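Side-chain contacts in cricket paralysis virus 1A protein (Cricket paralysis virus, PDB 6C3R), which suppresses insect antiviral RNA interference by inactivating host AGO2 and recruiting a cellular ubiquitin ligase complex that promotes its degradation: residues 26-31 / 121-126; 111-114 / 119-122. All coordinates share one frame; numbering follows the deposited sequence.

Contact 1. Residues 26-31 / 121-126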
loop_
_atom_site.group_PDB
_atom_site.type_symbol
_atom_site.label_atom_id
_atom_site.label_comp_id
_atom_site.label_asym_id
_atom_site.label_seq_id
_atom_site.Cartn_x
_atom_site.Cartn_y
_atom_site.Cartn_z
ATOM N N CYS A 26 -4.308 11.737 -4.744
ATOM C CA CYS A 26 -3.388 12.578 -4.021
ATOM C C CYS A 26 -3.838 14.021 -4.121
ATOM O O CYS A 26 -4.213 14.485 -5.206
ATOM C CB CYS A 26 -1.967 12.432 -4.573
ATOM S SG CYS A 26 -0.706 13.141 -3.494
ATOM N N THR A 27 -3.782 14.726 -2.993
ATOM C CA THR A 27 -4.089 16.148 -2.937
ATOM C C THR A 27 -2.943 16.936 -2.259
ATOM O O THR A 27 -2.217 16.400 -1.417
ATOM C CB THR A 27 -5.450 16.388 -2.228
ATOM O OG1 THR A 27 -5.798 17.770 -2.312
ATOM C CG2 THR A 27 -5.424 15.983 -0.755
ATOM N N PHE A 28 -2.808 18.204 -2.636
ATOM C CA PHE A 28 -1.820 19.105 -2.045
ATOM C C PHE A 28 -2.529 20.083 -1.123
ATOM O O PHE A 28 -3.640 20.510 -1.427
ATOM C CB PHE A 28 -1.108 19.946 -3.114
ATOM C CG PHE A 28 0.089 19.305 -3.715
ATOM C CD1 PHE A 28 1.327 19.405 -3.096
ATOM C CD2 PHE A 28 0.003 18.652 -4.938
ATOM C CE1 PHE A 28 2.459 18.840 -3.666
ATOM C CE2 PHE A 28 1.133 18.084 -5.512
ATOM C CZ PHE A 28 2.363 18.173 -4.867
ATOM N N TYR A 29 -1.868 20.448 -0.019
ATOM C CA TYR A 29 -2.291 21.548 0.847
ATOM C C TYR A 29 -1.205 22.584 0.750
ATOM O O TYR A 29 -0.068 22.242 0.434
ATOM C CB TYR A 29 -2.417 21.105 2.301
ATOM C CG TYR A 29 -3.612 20.245 2.682
ATOM C CD1 TYR A 29 -4.550 19.799 1.741
ATOM C CD2 TYR A 29 -3.783 19.847 4.012
ATOM C CE1 TYR A 29 -5.628 19.013 2.117
ATOM C CE2 TYR A 29 -4.850 19.047 4.403
ATOM C CZ TYR A 29 -5.773 18.634 3.453
ATOM O OH TYR A 29 -6.825 17.829 3.832
ATOM N N VAL A 30 -1.553 23.840 1.031
ATOM C CA VAL A 30 -0.629 24.974 0.908
ATOM C C VAL A 30 -0.502 25.732 2.232
ATOM O O VAL A 30 -1.335 26.574 2.561
ATOM C CB VAL A 30 -1.078 25.936 -0.204
ATOM C CG1 VAL A 30 -0.156 27.139 -0.282
ATOM C CG2 VAL A 30 -1.125 25.214 -1.542
ATOM N N GLN A 31 0.561 25.452 2.977
ATOM C CA GLN A 31 0.719 25.972 4.327
ATOM C C GLN A 31 2.129 26.468 4.588
ATOM O O GLN A 31 3.104 25.864 4.130
ATOM C CB GLN A 31 0.417 24.866 5.309
ATOM C CG GLN A 31 -0.878 24.124 5.043
ATOM C CD GLN A 31 -1.093 23.021 6.035
ATOM O OE1 GLN A 31 -0.155 22.591 6.700
ATOM N NE2 GLN A 31 -2.333 22.551 6.143
ATOM N N GLN A 121 -2.550 23.441 -11.478
ATOM C CA GLN A 121 -3.794 23.356 -12.230
ATOM C C GLN A 121 -3.812 22.075 -13.113
ATOM O O GLN A 121 -4.845 21.393 -13.211
ATOM C CB GLN A 121 -3.970 24.648 -13.046
ATOM C CG GLN A 121 -5.389 24.914 -13.500
ATOM C CD GLN A 121 -6.314 25.281 -12.356
ATOM O OE1 GLN A 121 -6.299 26.418 -11.878
ATOM N NE2 GLN A 121 -7.158 24.324 -11.934
ATOM N N GLN A 122 -2.670 21.732 -13.715
ATOM C CA GLN A 122 -2.563 20.484 -14.456
ATOM C C GLN A 122 -2.552 19.255 -13.564
ATOM O O GLN A 122 -3.222 18.265 -13.869
ATOM C CB GLN A 122 -1.344 20.450 -15.336
ATOM C CG GLN A 122 -1.223 19.152 -16.154
ATOM C CD GLN A 122 -2.467 18.743 -16.976
ATOM O OE1 GLN A 122 -3.318 19.574 -17.326
ATOM N NE2 GLN A 122 -2.550 17.443 -17.308
ATOM N N TRP A 123 -1.779 19.298 -12.484
ATOM C CA TRP A 123 -1.852 18.285 -11.444
ATOM C C TRP A 123 -3.286 17.795 -11.195
ATOM O O TRP A 123 -3.499 16.592 -11.039
ATOM C CB TRP A 123 -1.263 18.848 -10.155
ATOM C CG TRP A 123 -1.666 18.111 -8.911
ATOM C CD1 TRP A 123 -2.708 18.409 -8.075
ATOM C CD2 TRP A 123 -1.035 16.962 -8.371
ATOM N NE1 TRP A 123 -2.760 17.504 -7.051
ATOM C CE2 TRP A 123 -1.741 16.602 -7.212
ATOM C CE3 TRP A 123 0.073 16.204 -8.745
ATOM C CZ2 TRP A 123 -1.370 15.509 -6.420
ATOM C CZ3 TRP A 123 0.445 15.115 -7.959
ATOM C CH2 TRP A 123 -0.281 14.775 -6.815
ATOM N N LYS A 124 -4.257 18.719 -11.139
ATOM C CA LYS A 124 -5.651 18.366 -10.820
ATOM C C LYS A 124 -6.346 17.501 -11.870
ATOM O O LYS A 124 -7.309 16.807 -11.561
ATOM C CB LYS A 124 -6.507 19.620 -10.626
ATOM C CG LYS A 124 -6.247 20.391 -9.354
ATOM C CD LYS A 124 -7.298 21.464 -9.156
ATOM C CE LYS A 124 -8.599 20.892 -8.619
ATOM N NZ LYS A 124 -9.487 22.001 -8.183
ATOM N N LEU A 125 -5.876 17.580 -13.105
ATOM C CA LEU A 125 -6.496 16.897 -14.223
ATOM C C LEU A 125 -5.911 15.528 -14.555
ATOM O O LEU A 125 -6.395 14.873 -15.486
ATOM C CB LEU A 125 -6.396 17.795 -15.454
ATOM C CG LEU A 125 -7.061 19.166 -15.305
ATOM C CD1 LEU A 125 -6.598 20.112 -16.401
ATOM C CD2 LEU A 125 -8.570 18.990 -15.282
ATOM N N VAL A 126 -4.889 15.094 -13.811
ATOM C CA VAL A 126 -4.249 13.781 -14.023
ATOM C C VAL A 126 -5.295 12.704 -13.763
ATOM O O VAL A 126 -5.984 12.752 -12.742
ATOM C CB VAL A 126 -2.984 13.582 -13.124
ATOM C CG1 VAL A 126 -2.428 12.170 -13.231
ATOM C CG2 VAL A 126 -1.899 14.586 -13.497
#
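W123, on helix 117-123, lays its indole against the start of strand 26-30, where C26 and F28 receive it. Strand alternation makes this possible: C26 and F28 both direct their CB atoms at the helix segment, while T27 between them turns its own away. The indole can be followed outward from CB. CG stands anti to the backbone N (chi1 161°), which carries the ring system off the helix and across to the strand. Beyond it, W123 CD1 lies at the limit of contact with F28 CD2, and W123 CD2 passes F28 CE2 at 3.8 Å. W123 CE2 sits deepest against the phenylalanine, 3.5 Å from F28 CD2. NE1 also runs close to F28 CD2, but its N-H is spent on the carbonyl oxygen of L21, in the loop before the strand. CE3 and CZ3 both lie near F28 CE2. On the far rim, W123 CZ2 comes 3.3 Å from the backbone C26 O. The same W123 CZ2 is 3.6 Å from C26 CB, and W123 CH2 ends the indole 3.7 Å from C26 SG.

The F28 contacts make a T-shaped (edge-to-face) pair: the edge of F28 points into the face of W123, with F28 CE2 above the centre of the indole, and the six-membered ring of W123 stands 69° from the F28 plane. The cysteine sulfur, by contrast, lies at the indole edge, in its plane.

All four touching residues are buried. The contact packs helix 117-123 on strand 26-30 of the two-stranded parallel sheet with 104-108, where F28 also meets F120. Its chemistry is apolar: the F28-W123 pair carries the packing, C26 closes the indole edge, and the one polar atom of the indole is satisfied by a backbone carbonyl from outside.

Contact 2. Residues 111-114 / 119-122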
loop_
_atom_site.group_PDB
_atom_site.type_symbol
_atom_site.label_atom_id
_atom_site.label_comp_id
_atom_site.label_asym_id
_atom_site.label_seq_id
_atom_site.Cartn_x
_atom_site.Cartn_y
_atom_site.Cartn_z
ATOM N N ARG A 111 4.732 30.259 -1.349
ATOM C CA ARG A 111 5.579 30.875 -2.358
ATOM C C ARG A 111 5.724 29.895 -3.535
ATOM O O ARG A 111 5.608 30.273 -4.698
ATOM C CB ARG A 111 6.922 31.253 -1.734
ATOM C CG ARG A 111 7.918 31.974 -2.630
ATOM C CD ARG A 111 7.565 33.423 -2.974
ATOM N NE ARG A 111 6.760 33.464 -4.211
ATOM C CZ ARG A 111 5.584 34.067 -4.403
ATOM N NH1 ARG A 111 4.981 34.781 -3.464
ATOM N NH2 ARG A 111 5.005 33.955 -5.594
ATOM N N PHE A 112 5.921 28.626 -3.216
ATOM C CA PHE A 112 6.133 27.600 -4.216
ATOM C C PHE A 112 4.892 27.323 -5.058
ATOM O O PHE A 112 4.984 27.166 -6.288
ATOM C CB PHE A 112 6.571 26.320 -3.514
ATOM C CG PHE A 112 6.959 25.232 -4.448
ATOM C CD1 PHE A 112 6.000 24.365 -4.961
ATOM C CD2 PHE A 112 8.288 25.068 -4.817
ATOM C CE1 PHE A 112 6.358 23.355 -5.826
ATOM C CE2 PHE A 112 8.647 24.060 -5.683
ATOM C CZ PHE A 112 7.680 23.204 -6.189
ATOM N N PHE A 113 3.746 27.230 -4.375
ATOM C CA PHE A 113 2.443 27.102 -5.028
ATOM C C PHE A 113 2.183 28.216 -6.025
ATOM O O PHE A 113 1.734 27.963 -7.126
ATOM C CB PHE A 113 1.321 27.067 -3.997
ATOM C CG PHE A 113 -0.055 27.189 -4.599
ATOM C CD1 PHE A 113 -0.557 26.187 -5.424
ATOM C CD2 PHE A 113 -0.850 28.314 -4.357
ATOM C CE1 PHE A 113 -1.830 26.296 -5.978
ATOM C CE2 PHE A 113 -2.127 28.418 -4.902
ATOM C CZ PHE A 113 -2.616 27.412 -5.714
ATOM N N MET A 114 2.517 29.440 -5.637
ATOM C CA MET A 114 2.271 30.600 -6.467
ATOM C C MET A 114 3.346 30.889 -7.492
ATOM O O MET A 114 3.088 31.627 -8.430
ATOM C CB MET A 114 2.020 31.807 -5.581
ATOM C CG MET A 114 0.761 31.623 -4.750
ATOM S SD MET A 114 0.212 33.106 -3.909
ATOM C CE MET A 114 1.649 33.509 -2.910
ATOM N N TRP A 119 1.207 24.631 -13.171
ATOM C CA TRP A 119 1.557 23.245 -12.849
ATOM C C TRP A 119 0.538 22.597 -11.903
ATOM O O TRP A 119 0.129 21.476 -12.138
ATOM C CB TRP A 119 2.977 23.165 -12.278
ATOM C CG TRP A 119 3.479 21.772 -12.144
ATOM C CD1 TRP A 119 4.236 21.087 -13.038
ATOM C CD2 TRP A 119 3.256 20.880 -11.039
ATOM N NE1 TRP A 119 4.492 19.825 -12.572
ATOM C CE2 TRP A 119 3.901 19.667 -11.352
ATOM C CE3 TRP A 119 2.549 20.985 -9.825
ATOM C CZ2 TRP A 119 3.883 18.581 -10.499
ATOM C CZ3 TRP A 119 2.528 19.905 -8.975
ATOM C CH2 TRP A 119 3.187 18.714 -9.310
ATOM N N PHE A 120 0.139 23.296 -10.848
ATOM C CA PHE A 120 -0.857 22.768 -9.896
ATOM C C PHE A 120 -2.259 22.625 -10.474
ATOM O O PHE A 120 -3.050 21.821 -10.003
ATOM C CB PHE A 120 -0.914 23.607 -8.609
ATOM C CG PHE A 120 0.193 23.287 -7.673
ATOM C CD1 PHE A 120 0.159 22.117 -6.935
ATOM C CD2 PHE A 120 1.307 24.103 -7.586
ATOM C CE1 PHE A 120 1.207 21.784 -6.102
ATOM C CE2 PHE A 120 2.350 23.779 -6.755
ATOM C CZ PHE A 120 2.303 22.620 -6.015
ATOM N N GLN A 121 -2.550 23.441 -11.478
ATOM C CA GLN A 121 -3.794 23.356 -12.230
ATOM C C GLN A 121 -3.812 22.075 -13.113
ATOM O O GLN A 121 -4.845 21.393 -13.211
ATOM C CB GLN A 121 -3.970 24.648 -13.046
ATOM C CG GLN A 121 -5.389 24.914 -13.500
ATOM C CD GLN A 121 -6.314 25.281 -12.356
ATOM O OE1 GLN A 121 -6.299 26.418 -11.878
ATOM N NE2 GLN A 121 -7.158 24.324 -11.934
ATOM N N GLN A 122 -2.670 21.732 -13.715
ATOM C CA GLN A 122 -2.563 20.484 -14.456
ATOM C C GLN A 122 -2.552 19.255 -13.564
ATOM O O GLN A 122 -3.222 18.265 -13.869
ATOM C CB GLN A 122 -1.344 20.450 -15.336
ATOM C CG GLN A 122 -1.223 19.152 -16.154
ATOM C CD GLN A 122 -2.467 18.743 -16.976
ATOM O OE1 GLN A 122 -3.318 19.574 -17.326
ATOM N NE2 GLN A 122 -2.550 17.443 -17.308
#
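Two short helical segments, 111-114 and 119-122, approach most closely at F113 and F120, whose CA atoms are 7.3 Å apart. F120 does the reaching: its CB is directed at the other helix, and its ring enters beside F112 and F113. The ring's CG is anti to the carbonyl carbon (chi1 -79°), and that setting carries its outer edge in against the backbone of the first helix, where F120 CE2 comes 3.7 Å from F113 CA.

F113 meets one face of this ring. F113 CD1 lies 3.5 Å from F120 CD2, and F113 CE1 follows along the stem, 3.9 Å from F120 CB. The planes of the two rings are inclined at 57° and their centroids stand 5.3 Å apart, an oblique pairing that is neither a stack nor a T.

Helices 110-114 and 117-123 follow one another with only a couple of residues between them, and this short link brings F112 and F113 against F120. Strand 104-108 adjoins the pair, with V108 touched by both F113 and F120. The same F113 also packs on A9 and I13 of helix 2-16, which carries the BC-box.

F112 takes the edge of the F120 ring. F112 CD1 and F112 CE1 each stand 4.1 Å from F120 CE2, and the two side chains cross at about a right angle. The fit here is looser than at F113, and the F112 ring also meets those of W80 and H116. Next to F120 along its own helix, W119 sets CE3 over the centre of the F120 ring, 3.8 Å above its plane.

How the contacts relate
From the N terminus, the chain passes through helix 2-16 and then enters strand 26-30, the first half of contact 1. That contact closes a very long loop, with 89 residues between its segments, including strand 104-108, which pairs in parallel with 26-30. Contact 2 closes a short loop of four residues. Its F113-F120 pairing nests within the span closed by F28 and W123, and the second segments overlap at Q121 and Q122 on helix 117-123. The two are continuous: F28 CD2 lies 3.6 Å from F120 CE1, and V30 CG2 packs on F113 CG at 3.8 Å. Helices 110-114 and 117-123 are thus joined to each other and to the strand.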